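Local coordinates for hypothetical protein, IPT/TIG domain protein (Bacteroides ovatus, PDB 4HW6), which is of unknown function but probably binds carbohydrate as an auxiliary nutrient-binding protein, joining an IPT/TIG domain to a six-bladed beta-propeller, at residues A[367-370]-A[376-379]. Sequence-based numbering, arbitrary orientation.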
loop_
_atom_site.group_PDB
_atom_site.type_symbol
_atom_site.label_atom_id
_atom_site.label_comp_id
_atom_site.label_asym_id
_atom_site.label_seq_id
_atom_site.Cartn_x
_atom_site.Cartn_y
_atom_site.Cartn_z
ATOM N N VAL A 367 -1.562 5.320 -9.982
ATOM C CA VAL A 367 -1.427 5.636 -8.580
ATOM C C VAL A 367 -0.693 6.981 -8.530
ATOM O O VAL A 367 0.350 7.156 -9.181
ATOM C CB VAL A 367 -0.644 4.553 -7.814
ATOM C CG1 VAL A 367 -0.476 4.955 -6.343
ATOM C CG2 VAL A 367 -1.357 3.183 -7.916
ATOM N N ARG A 368 -1.257 7.938 -7.794
ATOM C CA ARG A 368 -0.748 9.306 -7.750
ATOM C C ARG A 368 -0.470 9.683 -6.311
ATOM O O ARG A 368 -0.901 8.981 -5.392
ATOM C CB ARG A 368 -1.713 10.274 -8.462
ATOM C CG ARG A 368 -1.913 9.848 -9.915
ATOM C CD ARG A 368 -2.843 10.717 -10.732
ATOM N NE ARG A 368 -2.174 11.934 -11.164
ATOM C CZ ARG A 368 -2.820 12.924 -11.770
ATOM N NH1 ARG A 368 -4.112 12.796 -12.040
ATOM N NH2 ARG A 368 -2.193 14.015 -12.135
ATOM N N VAL A 369 0.261 10.786 -6.121
ATOM C CA VAL A 369 0.601 11.258 -4.783
ATOM C C VAL A 369 0.238 12.708 -4.674
ATOM O O VAL A 369 0.564 13.491 -5.574
ATOM C CB VAL A 369 2.092 11.089 -4.488
ATOM C CG1 VAL A 369 2.381 11.448 -3.035
ATOM C CG2 VAL A 369 2.529 9.670 -4.766
ATOM N N LEU A 370 -0.437 13.058 -3.580
ATOM C CA LEU A 370 -0.697 14.448 -3.208
ATOM C C LEU A 370 0.175 14.765 -1.997
ATOM O O LEU A 370 0.050 14.126 -0.947
ATOM C CB LEU A 370 -2.184 14.615 -2.879
ATOM C CG LEU A 370 -2.626 15.988 -2.338
ATOM C CD1 LEU A 370 -2.295 17.124 -3.308
ATOM C CD2 LEU A 370 -4.121 15.933 -2.056
ATOM N N VAL A 376 0.617 17.356 -7.024
ATOM C CA VAL A 376 0.153 16.048 -7.474
ATOM C C VAL A 376 1.175 15.512 -8.444
ATOM O O VAL A 376 1.492 16.186 -9.427
ATOM C CB VAL A 376 -1.196 16.127 -8.207
ATOM C CG1 VAL A 376 -1.583 14.733 -8.710
ATOM C CG2 VAL A 376 -2.267 16.707 -7.287
ATOM N N THR A 377 1.708 14.316 -8.167
ATOM C CA THR A 377 2.658 13.660 -9.081
ATOM C C THR A 377 2.164 12.235 -9.331
ATOM O O THR A 377 1.380 11.716 -8.543
ATOM C CB THR A 377 4.069 13.615 -8.488
ATOM O OG1 THR A 377 4.013 12.890 -7.252
ATOM C CG2 THR A 377 4.613 15.037 -8.262
ATOM N N THR A 378 2.544 11.645 -10.448
ATOM C CA THR A 378 2.146 10.277 -10.759
ATOM C C THR A 378 3.217 9.286 -10.271
ATOM O O THR A 378 4.382 9.429 -10.587
ATOM C CB THR A 378 1.828 10.142 -12.253
ATOM O OG1 THR A 378 0.700 10.998 -12.538
ATOM C CG2 THR A 378 1.472 8.667 -12.612
ATOM N N TYR A 379 2.819 8.340 -9.434
ATOM C CA TYR A 379 3.748 7.365 -8.875
ATOM C C TYR A 379 3.916 6.121 -9.751
ATOM O O TYR A 379 5.058 5.646 -9.926
ATOM C CB TYR A 379 3.261 6.970 -7.491
ATOM C CG TYR A 379 4.087 5.984 -6.697
ATOM C CD1 TYR A 379 5.427 6.249 -6.332
ATOM C CD2 TYR A 379 3.519 4.808 -6.250
ATOM C CE1 TYR A 379 6.150 5.345 -5.555
ATOM C CE2 TYR A 379 4.233 3.905 -5.482
ATOM C CZ TYR A 379 5.536 4.161 -5.148
ATOM O OH TYR A 379 6.206 3.232 -4.382
#
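Arg368 reaches across to the neighbouring strand, its guanidinium lying with one face over the CG1 methyl of Val376; NH2 comes within 3.6 Å of that CG1. The chain leaves the backbone with CG anti to the carbonyl carbon (chi1 -58°) and then bends at chi3 (79°), which turns the flat end along the sheet face that also carries Thr378 and Val376. NE lies 3.3 Å from Thr378 OG1. Both side chains share Asp326, which takes a salt bridge from Arg368 NH2 and hydrogen-bonds Thr378 OG1, while Arg368 NH1 is bound by Asp361 and the carbonyl of Arg333. With so many anchors, the buried guanidinium is held in a definite orientation, and its charge is probably well balanced by the two aspartates.

Strands 366-370 and 375-380 form an antiparallel beta hairpin, next to each other in the sheet that makes one blade of the propeller. Val369 and Thr377 form an antiparallel hydrogen-bonded pair: Val369 N to Thr377 O is 2.8 Å, and Thr377 N returns a bond of 3.0 Å to Val369 O. Further along, Tyr379 N gives a short 2.7 Å bond to Val367 O, less straight than the other two, at 143° about the hydrogen.

On the face bearing Val369 and Thr377, Val369 CG2 packs on Tyr379 CB at 3.9 Å. Beyond that CB, the phenol ring runs alongside Val367, whose CG1 sits at the ring edge, 4.0 Å from CD2. Tyr358, from strand 355-361, meets the same ring edge-to-face. On the opposite face, with Arg368, the non-hydrogen-bonded pair nearer the turn brings Leu370 CD1 to 4.0 Å from Val376 CG2, so that Val376 offers one methyl to leucine and the other to arginine.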